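Local coordinates for penicillin-binding protein A (Mycobacterium tuberculosis, PDB 3UN7) that probably cross-links the peptidoglycan of the mycobacterial cell wall as a D,D-transpeptidase, and is probably required for regulation of cell length, at residues Q123-P128 with G443-P448; E72-P77 with P284-V289. All coordinates share one frame; numbering follows the deposited sequence.

Interaction 1 (Q123-P128 with G443-P448); sequences QGCYGP and GALAAP
The phenol group of Tyr-126 meets Leu-445 obliquely: CD1 of the leucine lies 4.2 Å from Tyr-126 CZ and 4.0 Å from Tyr-126 OH, so the far end of the ring makes the contact. Tyr-126 belongs to a small disulfide-closed loop, Cys-125 to Cys-129, between helix 111-123 and strand 131-136. Leu-445 lies at the start of the C-terminal helical segment, which packs through Ala-446 on strands 411-418 and 425-431 of the antiparallel sheet of the penicillin-binding transpeptidase fold. The second flat group, the peptide carbonyl of Gly-124, directs its oxygen at the leucine branch point, with Gly-124 O 3.3 Å from Leu-445 CG and 3.6 Å from Leu-445 CD1. The leucine reaches it with an unusual first torsion (chi1 -134°), well away from any staggered position. Its other methyl, CD2, stands 4.2 Å from Cys-125 SG, and the same cysteine touches Val-431 of the sheet. Leu-445 thus places one methyl by the tyrosine and the other by the disulfide, and supplies about half of the 154 Å² buried here. Within the loop, Cys-125 N donates to Gly-127 O at 2.8 Å. No direct hydrogen bond joins the segments. A single water does so instead, donating to Gly-124 O at 2.9 Å and to Leu-445 O at 2.7 Å.

Interaction 2 (E72-P77 with P284-V289); sequences ERAEDP and PTPLQV
Ala-74 and Pro-286 bring the two backbones closest, with 6.4 Å between their CA atoms. On one side helix 70-74 ends: Glu-75 is the first residue to leave helical geometry, yet it also holds the N-cap position of helix 76-79, so the chain turns a corner here. On the other side the cis peptide before Pro-286 bends the loop back, and Leu-287 O accepts from both Thr-285 N and Thr-285 OG1, each at 2.9 Å. The hydroxyl approaches at a C=O...O angle of 113°, tilted 17° from the carbonyl plane. This cis-proline turn presents the proline ring to the helix end. Ala-74 CB sits 3.9 Å from Pro-286 CG and 4.3 Å from Leu-287 CD2, a methyl lodged by both residues of the turn. Glu-75 comes in at about a right angle to the proline; its chain, bent at chi2 (-67°), carries OE1 to 3.7 Å from Pro-286 CG. Both Glu-75 and Pro-286 also touch Val-339 of strand 339-343, while Leu-287 reaches back to Ala-70 and Leu-71. The contact thus joins the N-terminal, dimerisation-type part of the chain to the transpeptidase part. Because no hydrogen bond or salt bridge crosses it, the fit rests on apolar packing, with one carboxylate oxygen set against a ring methylene.

How the interactions relate
Interactions 1 and 2 are separate contacts of one elongated chain, the first at the surface and the second partly buried: their centres lie 31 Å apart, their nearest atoms about 19 Å apart, and they fall on opposite sides of the chain's centre, 16 and 17 Å from it respectively. Their segments alternate along the sequence, in the order 72-77, 123-128, 284-289, 443-448, so the chain passes between the two sites repeatedly. Interaction 1 ties the loop leading into strand 131-136 to the C-terminal helical segment, whereas interaction 2 joins the dimerisation region to the transpeptidase region. Neither lies at the active site, where Ser-193 is the probable acyl-ester nucleophile.

Interaction 1 (Q123-P128 with G443-P448)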
loop_
_atom_site.group_PDB
_atom_site.type_symbol
_atom_site.label_atom_id
_atom_site.label_comp_id
_atom_site.label_asym_id
_atom_site.label_seq_id
_atom_site.Cartn_x
_atom_site.Cartn_y
_atom_site.Cartn_z
ATOM N N GLN A 123 13.820 -11.281 1.899
ATOM C CA GLN A 123 14.180 -12.636 1.466
ATOM C C GLN A 123 13.460 -13.102 0.197
ATOM O O GLN A 123 13.783 -14.161 -0.355
ATOM C CB GLN A 123 13.910 -13.617 2.615
ATOM C CG GLN A 123 14.774 -13.333 3.840
ATOM C CD GLN A 123 14.016 -13.441 5.160
ATOM O OE1 GLN A 123 13.468 -14.502 5.493
ATOM N NE2 GLN A 123 14.001 -12.338 5.934
ATOM N N GLY A 124 12.510 -12.303 -0.279
ATOM C CA GLY A 124 11.548 -12.750 -1.279
ATOM C C GLY A 124 11.946 -12.668 -2.741
ATOM O O GLY A 124 11.191 -13.099 -3.606
ATOM N N CYS A 125 13.107 -12.096 -3.036
ATOM C CA CYS A 125 13.548 -12.013 -4.431
ATOM C C CYS A 125 14.906 -12.705 -4.629
ATOM O O CYS A 125 15.800 -12.155 -5.274
ATOM C CB CYS A 125 13.631 -10.554 -4.876
ATOM S SG CYS A 125 12.044 -9.669 -4.957
ATOM N N TYR A 126 15.050 -13.903 -4.064
ATOM C CA TYR A 126 16.340 -14.596 -4.026
ATOM C C TYR A 126 17.396 -13.608 -3.532
ATOM O O TYR A 126 18.488 -13.486 -4.095
ATOM C CB TYR A 126 16.682 -15.173 -5.408
ATOM C CG TYR A 126 15.496 -15.853 -6.060
ATOM C CD1 TYR A 126 14.881 -15.303 -7.188
ATOM C CD2 TYR A 126 14.963 -17.033 -5.527
ATOM C CE1 TYR A 126 13.784 -15.915 -7.782
ATOM C CE2 TYR A 126 13.859 -17.653 -6.116
ATOM C CZ TYR A 126 13.280 -17.085 -7.241
ATOM O OH TYR A 126 12.190 -17.698 -7.823
ATOM N N GLY A 127 17.039 -12.913 -2.456
ATOM C CA GLY A 127 17.722 -11.711 -2.004
ATOM C C GLY A 127 16.637 -10.674 -1.747
ATOM O O GLY A 127 15.447 -10.987 -1.866
ATOM N N PRO A 128 17.030 -9.438 -1.390
ATOM C CA PRO A 128 16.038 -8.432 -0.998
ATOM C C PRO A 128 15.235 -7.903 -2.173
ATOM O O PRO A 128 15.763 -7.784 -3.286
ATOM C CB PRO A 128 16.883 -7.308 -0.389
ATOM C CG PRO A 128 18.243 -7.472 -1.018
ATOM C CD PRO A 128 18.415 -8.925 -1.328
ATOM N N GLY A 443 3.141 -12.906 -11.639
ATOM C CA GLY A 443 3.300 -12.078 -10.447
ATOM C C GLY A 443 3.550 -12.904 -9.208
ATOM O O GLY A 443 3.439 -12.410 -8.091
ATOM N N ALA A 444 3.929 -14.159 -9.413
ATOM C CA ALA A 444 4.012 -15.152 -8.339
ATOM C C ALA A 444 4.917 -14.817 -7.159
ATOM O O ALA A 444 4.610 -15.207 -6.045
ATOM C CB ALA A 444 4.370 -16.521 -8.902
ATOM N N LEU A 445 6.038 -14.137 -7.402
ATOM C CA LEU A 445 6.968 -13.754 -6.329
ATOM C C LEU A 445 6.309 -12.880 -5.252
ATOM O O LEU A 445 6.684 -12.941 -4.081
ATOM C CB LEU A 445 8.163 -12.996 -6.917
ATOM C CG LEU A 445 9.580 -13.364 -6.476
ATOM C CD1 LEU A 445 9.784 -14.874 -6.432
ATOM C CD2 LEU A 445 10.607 -12.714 -7.395
ATOM N N ALA A 446 5.338 -12.069 -5.669
ATOM C CA ALA A 446 4.609 -11.169 -4.771
ATOM C C ALA A 446 3.653 -11.926 -3.857
ATOM O O ALA A 446 3.412 -11.503 -2.730
ATOM C CB ALA A 446 3.866 -10.107 -5.577
ATOM N N ALA A 447 3.135 -13.064 -4.335
ATOM C CA ALA A 447 2.083 -13.808 -3.624
ATOM C C ALA A 447 2.458 -14.347 -2.229
ATOM O O ALA A 447 1.709 -14.122 -1.271
ATOM C CB ALA A 447 1.525 -14.937 -4.510
ATOM N N PRO A 448 3.579 -15.098 -2.111
ATOM C CA PRO A 448 3.895 -15.626 -0.764
ATOM C C PRO A 448 4.275 -14.539 0.257
ATOM O O PRO A 448 4.147 -14.759 1.456
ATOM C CB PRO A 448 5.073 -16.568 -1.002
ATOM C CG PRO A 448 5.636 -16.166 -2.321
ATOM C CD PRO A 448 4.551 -15.552 -3.127
HETATM O O HOH W 1 8.654 -14.335 -2.845
#

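Interaction 2 (E72-P77 with P284-V289)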
loop_
_atom_site.group_PDB
_atom_site.type_symbol
_atom_site.label_atom_id
_atom_site.label_comp_id
_atom_site.label_asym_id
_atom_site.label_seq_id
_atom_site.Cartn_x
_atom_site.Cartn_y
_atom_site.Cartn_z
ATOM N N GLU A 72 7.506 11.855 12.780
ATOM C CA GLU A 72 8.286 12.842 13.546
ATOM C C GLU A 72 7.849 14.252 13.126
ATOM O O GLU A 72 7.717 15.165 13.961
ATOM C CB GLU A 72 9.804 12.675 13.347
ATOM C CG GLU A 72 10.409 11.347 13.840
ATOM C CD GLU A 72 10.677 11.294 15.348
ATOM O OE1 GLU A 72 9.956 11.953 16.137
ATOM O OE2 GLU A 72 11.624 10.579 15.749
ATOM N N ARG A 73 7.612 14.431 11.830
ATOM C CA ARG A 73 7.205 15.742 11.322
ATOM C C ARG A 73 5.722 15.999 11.605
ATOM O O ARG A 73 5.355 17.062 12.131
ATOM C CB ARG A 73 7.500 15.872 9.823
ATOM C CG ARG A 73 7.297 17.299 9.284
ATOM C CD ARG A 73 7.898 17.471 7.883
ATOM N NE ARG A 73 7.909 18.874 7.433
ATOM C CZ ARG A 73 8.830 19.782 7.775
ATOM N NH1 ARG A 73 9.833 19.477 8.604
ATOM N NH2 ARG A 73 8.742 21.021 7.301
ATOM N N ALA A 74 4.880 15.026 11.250
ATOM C CA ALA A 74 3.423 15.164 11.349
ATOM C C ALA A 74 2.963 15.340 12.796
ATOM O O ALA A 74 2.027 16.100 13.073
ATOM C CB ALA A 74 2.729 13.947 10.705
ATOM N N GLU A 75 3.640 14.658 13.719
ATOM C CA GLU A 75 3.246 14.727 15.127
ATOM C C GLU A 75 4.241 15.535 15.945
ATOM O O GLU A 75 4.267 15.449 17.165
ATOM C CB GLU A 75 3.057 13.313 15.719
ATOM C CG GLU A 75 1.997 12.475 15.032
ATOM C CD GLU A 75 0.566 13.001 15.210
ATOM O OE1 GLU A 75 -0.312 12.507 14.491
ATOM O OE2 GLU A 75 0.308 13.891 16.046
ATOM N N ASP A 76 5.019 16.380 15.268
ATOM C CA ASP A 76 6.002 17.224 15.949
ATOM C C ASP A 76 5.500 17.987 17.197
ATOM O O ASP A 76 6.165 17.932 18.236
ATOM C CB ASP A 76 6.674 18.179 14.964
ATOM C CG ASP A 76 8.072 18.589 15.408
ATOM O OD1 ASP A 76 8.713 17.857 16.188
ATOM O OD2 ASP A 76 8.525 19.663 14.975
ATOM N N PRO A 77 4.343 18.697 17.110
ATOM C CA PRO A 77 3.878 19.459 18.274
ATOM C C PRO A 77 3.552 18.591 19.493
ATOM O O PRO A 77 3.791 19.006 20.629
ATOM C CB PRO A 77 2.619 20.156 17.760
ATOM C CG PRO A 77 2.752 20.169 16.265
ATOM C CD PRO A 77 3.419 18.860 15.966
ATOM N N PRO A 284 -4.971 13.024 4.627
ATOM C CA PRO A 284 -3.706 12.683 5.278
ATOM C C PRO A 284 -3.931 11.604 6.336
ATOM O O PRO A 284 -5.034 11.482 6.866
ATOM C CB PRO A 284 -3.263 14.005 5.904
ATOM C CG PRO A 284 -4.503 14.811 6.080
ATOM C CD PRO A 284 -5.516 14.328 5.063
ATOM N N THR A 285 -2.901 10.816 6.633
ATOM C CA THR A 285 -3.079 9.608 7.447
ATOM C C THR A 285 -2.534 9.614 8.888
ATOM O O THR A 285 -2.753 8.636 9.591
ATOM C CB THR A 285 -2.498 8.354 6.741
ATOM O OG1 THR A 285 -1.105 8.553 6.504
ATOM C CG2 THR A 285 -3.239 8.032 5.404
ATOM N N PRO A 286 -1.855 10.690 9.357
ATOM C CA PRO A 286 -1.607 12.076 8.902
ATOM C C PRO A 286 -0.457 12.240 7.921
ATOM O O PRO A 286 -0.141 13.378 7.549
ATOM C CB PRO A 286 -1.252 12.785 10.199
ATOM C CG PRO A 286 -0.447 11.704 10.930
ATOM C CD PRO A 286 -1.186 10.441 10.654
ATOM N N LEU A 287 0.166 11.134 7.504
ATOM C CA LEU A 287 1.148 11.186 6.415
ATOM C C LEU A 287 0.433 11.464 5.097
ATOM O O LEU A 287 -0.638 10.913 4.850
ATOM C CB LEU A 287 1.956 9.885 6.294
ATOM C CG LEU A 287 2.668 9.370 7.545
ATOM C CD1 LEU A 287 3.637 8.264 7.193
ATOM C CD2 LEU A 287 3.405 10.514 8.235
ATOM N N GLN A 288 1.029 12.313 4.266
ATOM C CA GLN A 288 0.473 12.604 2.939
ATOM C C GLN A 288 0.661 11.401 2.013
ATOM O O GLN A 288 1.725 10.761 1.994
ATOM C CB GLN A 288 1.150 13.833 2.319
ATOM C CG GLN A 288 0.984 15.128 3.141
ATOM C CD GLN A 288 1.300 16.397 2.354
ATOM O OE1 GLN A 288 1.390 16.382 1.123
ATOM N NE2 GLN A 288 1.467 17.508 3.071
ATOM N N VAL A 289 -0.378 11.111 1.246
ATOM C CA VAL A 289 -0.362 10.006 0.276
ATOM C C VAL A 289 -0.444 10.615 -1.119
ATOM O O VAL A 289 -1.246 11.525 -1.351
ATOM C CB VAL A 289 -1.540 9.059 0.523
ATOM C CG1 VAL A 289 -1.548 7.884 -0.487
ATOM C CG2 VAL A 289 -1.475 8.526 1.968
#